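KLLA0F20702p (Kluyveromyces lactis, PDB 5Y5A) is the yeast telomerase subunit Est1, probably recruiting telomerase to telomeres through its partner Cdc13, here represented by its large N-terminal part. Local coordinates at residues L8-L19 and I81-V89. Sequence-based numbering, arbitrary orientation.
Sequences LQETFSGFQKQL and ILDLTWKHV
Q16 turns CG anti to its backbone N (chi1 -176°) and stays extended, which carries its amide across to the ring of H88. H88 has CG beside its own backbone N, and its ring leans onto helix 8-19. H88 ND1 donates to Q16 OE1 at 2.6 Å, with an N-H...O angle of 148°. The donor approaches nearly in line with the C=O bond, and OE1 lies at the ring edge. At the other ring nitrogen, Q9 bends at chi2 and brings NE2 to 3.2 Å from H88 NE2. The H88 side chain is a knob among Q9, F12, S13 and Q16.

F12 is the knob in the reverse direction, held among I81, L84, T85 and H88. L84 CB lies over one face of its ring, 3.6 Å from the centroid, in a CH-pi contact. The F15 ring meets the opposite face through CD2. T85 OG1 is at the ring edge, 3.2 Å from F12 CE2, and is itself hydrogen-bonded to I81 O, donating to it. Cutting F12 back to an alanine would probably open a gap under L84 CB and leave the hole among I81, L84, T85 and H88 unfilled.

Aliphatic contacts extend both ends: L8 CG meets L84 CD1 at 4.0 Å, and L19 CD1 meets V89 CG1 at 3.7 Å. Segments 8-19 and 81-89 run roughly the same way, crossing at -28° with their axes 8.4 Å apart at closest approach. This is helix packing at the N-terminal end of the mainly helical Est1 fold. Helix 33-53 covers F12 and T85 through I45, and helix 113-144 also packs on T85.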
ATOM      1  N   LEU A   8      10.134  18.200  26.505  1.00115.41           N
ATOM      2  CA  LEU A   8      10.798  17.171  25.718  1.00106.44           C
ATOM      3  C   LEU A   8      11.102  17.670  24.306  1.00103.76           C
ATOM      4  O   LEU A   8      12.146  17.356  23.734  1.00100.34           O
ATOM      5  CB  LEU A   8       9.928  15.914  25.665  1.00 98.76           C
ATOM      6  CG  LEU A   8      10.370  14.767  24.759  1.00 92.52           C
ATOM      7  CD1 LEU A   8      11.692  14.195  25.223  1.00 90.36           C
ATOM      8  CD2 LEU A   8       9.304  13.692  24.732  1.00 95.43           C
ATOM      9  N   GLN A   9      10.175  18.445  23.752  1.00102.09           N
ATOM     10  CA  GLN A   9      10.346  19.042  22.435  1.00 96.79           C
ATOM     11  C   GLN A   9      11.541  19.992  22.411  1.00 99.45           C
ATOM     12  O   GLN A   9      12.266  20.073  21.420  1.00 96.05           O
ATOM     13  CB  GLN A   9       9.075  19.786  22.026  1.00 95.33           C
ATOM     14  CG  GLN A   9       9.156  20.476  20.678  1.00 99.72           C
ATOM     15  CD  GLN A   9       8.978  19.521  19.515  1.00104.98           C
ATOM     16  OE1 GLN A   9       8.017  18.751  19.471  1.00107.50           O
ATOM     17  NE2 GLN A   9       9.906  19.566  18.566  1.00106.46           N
ATOM     18  N   GLU A  10      11.740  20.708  23.513  1.00106.93           N
ATOM     19  CA  GLU A  10      12.828  21.674  23.620  1.00109.14           C
ATOM     20  C   GLU A  10      14.186  20.992  23.568  1.00105.96           C
ATOM     21  O   GLU A  10      15.159  21.556  23.069  1.00108.96           O
ATOM     22  CB  GLU A  10      12.712  22.477  24.917  1.00119.21           C
ATOM     23  CG  GLU A  10      11.483  23.355  25.012  1.00125.32           C
ATOM     24  CD  GLU A  10      11.455  24.156  26.297  1.00134.22           C
ATOM     25  OE1 GLU A  10      12.178  23.781  27.243  1.00136.61           O
ATOM     26  OE2 GLU A  10      10.718  25.161  26.360  1.00139.28           O
ATOM     27  N   THR A  11      14.242  19.778  24.097  1.00 99.56           N
ATOM     28  CA  THR A  11      15.492  19.039  24.178  1.00 92.40           C
ATOM     29  C   THR A  11      15.973  18.616  22.795  1.00 86.88           C
ATOM     30  O   THR A  11      17.157  18.731  22.479  1.00 90.15           O
ATOM     31  CB  THR A  11      15.344  17.794  25.070  1.00 87.55           C
ATOM     32  OG1 THR A  11      14.835  18.182  26.352  1.00 92.19           O
ATOM     33  CG2 THR A  11      16.684  17.099  25.247  1.00 82.10           C
ATOM     34  N   PHE A  12      15.051  18.138  21.966  1.00 80.40           N
ATOM     35  CA  PHE A  12      15.418  17.633  20.648  1.00 80.03           C
ATOM     36  C   PHE A  12      15.719  18.752  19.665  1.00 88.68           C
ATOM     37  O   PHE A  12      16.553  18.593  18.774  1.00 91.82           O
ATOM     38  CB  PHE A  12      14.321  16.722  20.102  1.00 73.64           C
ATOM     39  CG  PHE A  12      14.510  15.289  20.477  1.00 72.32           C
ATOM     40  CD1 PHE A  12      14.024  14.804  21.680  1.00 71.37           C
ATOM     41  CD2 PHE A  12      15.209  14.432  19.646  1.00 72.16           C
ATOM     42  CE1 PHE A  12      14.215  13.483  22.038  1.00 71.66           C
ATOM     43  CE2 PHE A  12      15.404  13.110  19.996  1.00 74.90           C
ATOM     44  CZ  PHE A  12      14.906  12.635  21.193  1.00 73.81           C
ATOM     45  N   SER A  13      15.043  19.881  19.830  1.00 97.28           N
ATOM     46  CA  SER A  13      15.368  21.065  19.052  1.00 99.73           C
ATOM     47  C   SER A  13      16.825  21.442  19.301  1.00103.52           C
ATOM     48  O   SER A  13      17.546  21.834  18.383  1.00105.51           O
ATOM     49  CB  SER A  13      14.438  22.221  19.414  1.00107.55           C
ATOM     50  OG  SER A  13      14.900  23.437  18.856  1.00112.98           O
ATOM     51  N   GLY A  14      17.253  21.296  20.551  1.00102.19           N
ATOM     52  CA  GLY A  14      18.624  21.566  20.942  1.00 98.54           C
ATOM     53  C   GLY A  14      19.627  20.622  20.309  1.00 93.22           C
ATOM     54  O   GLY A  14      20.742  21.023  19.985  1.00 92.29           O
ATOM     55  N   PHE A  15      19.240  19.362  20.138  1.00 90.18           N
ATOM     56  CA  PHE A  15      20.102  18.400  19.466  1.00 85.98           C
ATOM     57  C   PHE A  15      20.343  18.859  18.042  1.00 83.89           C
ATOM     58  O   PHE A  15      21.476  18.862  17.557  1.00 82.70           O
ATOM     59  CB  PHE A  15      19.481  17.002  19.463  1.00 81.81           C
ATOM     60  CG  PHE A  15      19.364  16.389  20.823  1.00 78.99           C
ATOM     61  CD1 PHE A  15      20.167  16.817  21.860  1.00 77.85           C
ATOM     62  CD2 PHE A  15      18.447  15.382  21.064  1.00 77.13           C
ATOM     63  CE1 PHE A  15      20.058  16.256  23.112  1.00 81.03           C
ATOM     64  CE2 PHE A  15      18.336  14.818  22.318  1.00 75.21           C
ATOM     65  CZ  PHE A  15      19.140  15.255  23.340  1.00 76.10           C
ATOM     66  N   GLN A  16      19.255  19.246  17.383  1.00 85.20           N
ATOM     67  CA  GLN A  16      19.303  19.717  16.008  1.00 84.19           C
ATOM     68  C   GLN A  16      20.260  20.895  15.870  1.00 92.15           C
ATOM     69  O   GLN A  16      21.181  20.858  15.056  1.00 99.87           O
ATOM     70  CB  GLN A  16      17.902  20.104  15.533  1.00 77.60           C
ATOM     71  CG  GLN A  16      17.818  20.510  14.073  1.00 76.40           C
ATOM     72  CD  GLN A  16      16.390  20.630  13.589  1.00 81.11           C
ATOM     73  OE1 GLN A  16      15.503  19.926  14.068  1.00 84.10           O
ATOM     74  NE2 GLN A  16      16.157  21.526  12.637  1.00 83.90           N
ATOM     75  N   LYS A  17      20.055  21.925  16.689  1.00 91.49           N
ATOM     76  CA  LYS A  17      20.872  23.136  16.623  1.00 95.19           C
ATOM     77  C   LYS A  17      22.343  22.849  16.902  1.00 92.18           C
ATOM     78  O   LYS A  17      23.224  23.450  16.291  1.00 94.79           O
ATOM     79  CB  LYS A  17      20.346  24.191  17.601  1.00103.38           C
ATOM     80  CG  LYS A  17      18.911  24.613  17.314  1.00107.93           C
ATOM     81  CD  LYS A  17      18.482  25.842  18.105  1.00111.16           C
ATOM     82  CE  LYS A  17      17.058  26.237  17.729  1.00113.33           C
ATOM     83  NZ  LYS A  17      16.604  27.492  18.386  1.00116.51           N
ATOM     84  N   GLN A  18      22.601  21.924  17.821  1.00 91.07           N
ATOM     85  CA  GLN A  18      23.962  21.487  18.105  1.00 93.47           C
ATOM     86  C   GLN A  18      24.628  20.887  16.867  1.00 94.91           C
ATOM     87  O   GLN A  18      25.767  21.222  16.540  1.00 94.25           O
ATOM     88  CB  GLN A  18      23.973  20.468  19.247  1.00 97.64           C
ATOM     89  CG  GLN A  18      23.835  21.084  20.631  1.00104.55           C
ATOM     90  CD  GLN A  18      23.974  20.064  21.748  1.00109.52           C
ATOM     91  OE1 GLN A  18      23.898  18.857  21.517  1.00108.55           O
ATOM     92  NE2 GLN A  18      24.183  20.549  22.968  1.00114.48           N
ATOM     93  N   LEU A  19      23.908  20.008  16.178  1.00 97.39           N
ATOM     94  CA  LEU A  19      24.461  19.289  15.033  1.00 96.85           C
ATOM     95  C   LEU A  19      24.594  20.163  13.787  1.00 97.77           C
ATOM     96  O   LEU A  19      25.450  19.911  12.937  1.00 99.15           O
ATOM     97  CB  LEU A  19      23.603  18.062  14.721  1.00 90.24           C
ATOM     98  CG  LEU A  19      23.775  16.912  15.714  1.00 87.12           C
ATOM     99  CD1 LEU A  19      22.810  15.782  15.417  1.00 84.52           C
ATOM    100  CD2 LEU A  19      25.215  16.414  15.704  1.00 82.12           C
ATOM    101  N   ILE A  81       9.760   9.607  21.137  1.00 63.17           N
ATOM    102  CA  ILE A  81      11.189   9.855  21.265  1.00 66.21           C
ATOM    103  C   ILE A  81      11.895   9.526  19.953  1.00 61.71           C
ATOM    104  O   ILE A  81      12.793  10.249  19.525  1.00 59.87           O
ATOM    105  CB  ILE A  81      11.795   9.034  22.416  1.00 63.99           C
ATOM    106  CG1 ILE A  81      11.318   9.588  23.759  1.00 62.94           C
ATOM    107  CG2 ILE A  81      13.309   9.050  22.354  1.00 60.28           C
ATOM    108  CD1 ILE A  81      11.660   8.712  24.928  1.00 61.59           C
ATOM    109  N   LEU A  82      11.459   8.452  19.305  1.00 52.62           N
ATOM    110  CA  LEU A  82      12.065   8.022  18.053  1.00 54.71           C
ATOM    111  C   LEU A  82      11.703   8.946  16.888  1.00 59.95           C
ATOM    112  O   LEU A  82      12.495   9.121  15.963  1.00 56.98           O
ATOM    113  CB  LEU A  82      11.649   6.584  17.734  1.00 55.52           C
ATOM    114  CG  LEU A  82      12.104   5.537  18.749  1.00 55.80           C
ATOM    115  CD1 LEU A  82      11.409   4.208  18.515  1.00 56.88           C
ATOM    116  CD2 LEU A  82      13.620   5.365  18.694  1.00 63.20           C
ATOM    117  N   ASP A  83      10.502   9.520  16.927  1.00 66.46           N
ATOM    118  CA  ASP A  83      10.065  10.446  15.881  1.00 59.34           C
ATOM    119  C   ASP A  83      10.831  11.766  15.988  1.00 56.81           C
ATOM    120  O   ASP A  83      11.275  12.317  14.985  1.00 60.02           O
ATOM    121  CB  ASP A  83       8.554  10.690  15.958  1.00 62.01           C
ATOM    122  CG  ASP A  83       7.737   9.533  15.388  1.00 63.00           C
ATOM    123  OD1 ASP A  83       8.251   8.787  14.529  1.00 64.42           O
ATOM    124  OD2 ASP A  83       6.569   9.371  15.794  1.00 63.88           O
ATOM    125  N   LEU A  84      10.999  12.268  17.206  1.00 53.71           N
ATOM    126  CA  LEU A  84      11.815  13.459  17.416  1.00 61.31           C
ATOM    127  C   LEU A  84      13.282  13.192  17.074  1.00 66.60           C
ATOM    128  O   LEU A  84      14.036  14.113  16.729  1.00 61.25           O
ATOM    129  CB  LEU A  84      11.697  13.945  18.861  1.00 62.42           C
ATOM    130  CG  LEU A  84      10.368  14.579  19.269  1.00 63.85           C
ATOM    131  CD1 LEU A  84      10.384  14.920  20.745  1.00 65.39           C
ATOM    132  CD2 LEU A  84      10.086  15.821  18.438  1.00 65.40           C
ATOM    133  N   THR A  85      13.684  11.929  17.182  1.00 68.03           N
ATOM    134  CA  THR A  85      15.049  11.534  16.871  1.00 69.41           C
ATOM    135  C   THR A  85      15.303  11.607  15.370  1.00 65.35           C
ATOM    136  O   THR A  85      16.310  12.157  14.919  1.00 61.32           O
ATOM    137  CB  THR A  85      15.348  10.116  17.372  1.00 63.90           C
ATOM    138  OG1 THR A  85      15.285  10.095  18.806  1.00 59.54           O
ATOM    139  CG2 THR A  85      16.732   9.686  16.917  1.00 61.26           C
ATOM    140  N   TRP A  86      14.377  11.050  14.601  1.00 60.04           N
ATOM    141  CA  TRP A  86      14.462  11.117  13.153  1.00 62.39           C
ATOM    142  C   TRP A  86      14.439  12.557  12.674  1.00 61.69           C
ATOM    143  O   TRP A  86      15.324  12.989  11.942  1.00 66.31           O
ATOM    144  CB  TRP A  86      13.316  10.343  12.507  1.00 63.96           C
ATOM    145  CG  TRP A  86      13.311  10.498  11.030  1.00 65.51           C
ATOM    146  CD1 TRP A  86      12.422  11.211  10.282  1.00 60.58           C
ATOM    147  CD2 TRP A  86      14.267   9.947  10.113  1.00 63.04           C
ATOM    148  NE1 TRP A  86      12.759  11.129   8.950  1.00 62.57           N
ATOM    149  CE2 TRP A  86      13.883  10.362   8.821  1.00 59.03           C
ATOM    150  CE3 TRP A  86      15.401   9.144  10.260  1.00 60.11           C
ATOM    151  CZ2 TRP A  86      14.599   9.992   7.684  1.00 57.92           C
ATOM    152  CZ3 TRP A  86      16.108   8.782   9.129  1.00 56.61           C
ATOM    153  CH2 TRP A  86      15.706   9.206   7.858  1.00 58.52           C
ATOM    154  N   LYS A  87      13.428  13.297  13.119  1.00 64.44           N
ATOM    155  CA  LYS A  87      13.183  14.661  12.661  1.00 64.02           C
ATOM    156  C   LYS A  87      14.306  15.640  12.986  1.00 69.60           C
ATOM    157  O   LYS A  87      14.692  16.445  12.142  1.00 74.83           O
ATOM    158  CB  LYS A  87      11.877  15.180  13.261  1.00 62.96           C
ATOM    159  CG  LYS A  87      11.460  16.550  12.765  1.00 66.90           C
ATOM    160  CD  LYS A  87      10.180  16.986  13.447  1.00 76.57           C
ATOM    161  CE  LYS A  87       9.776  18.387  13.036  1.00 86.87           C
ATOM    162  NZ  LYS A  87       8.569  18.847  13.780  1.00 92.97           N
ATOM    163  N   HIS A  88      14.828  15.571  14.206  1.00 69.59           N
ATOM    164  CA  HIS A  88      15.741  16.597  14.694  1.00 75.40           C
ATOM    165  C   HIS A  88      17.210  16.186  14.674  1.00 75.76           C
ATOM    166  O   HIS A  88      18.100  17.038  14.678  1.00 73.27           O
ATOM    167  CB  HIS A  88      15.348  17.003  16.112  1.00 81.39           C
ATOM    168  CG  HIS A  88      13.996  17.636  16.199  1.00 82.75           C
ATOM    169  ND1 HIS A  88      13.752  18.926  15.782  1.00 84.03           N
ATOM    170  CD2 HIS A  88      12.814  17.155  16.649  1.00 83.52           C
ATOM    171  CE1 HIS A  88      12.477  19.214  15.975  1.00 84.12           C
ATOM    172  NE2 HIS A  88      11.886  18.158  16.499  1.00 84.25           N
ATOM    173  N   VAL A  89      17.465  14.883  14.655  1.00 74.73           N
ATOM    174  CA  VAL A  89      18.837  14.397  14.709  1.00 72.98           C
ATOM    175  C   VAL A  89      19.262  13.726  13.408  1.00 70.21           C
ATOM    176  O   VAL A  89      20.260  14.109  12.803  1.00 69.33           O
ATOM    177  CB  VAL A  89      19.035  13.399  15.861  1.00 68.28           C
ATOM    178  CG1 VAL A  89      20.476  12.935  15.911  1.00 72.24           C
ATOM    179  CG2 VAL A  89      18.618  14.026  17.179  1.00 68.38           C
TER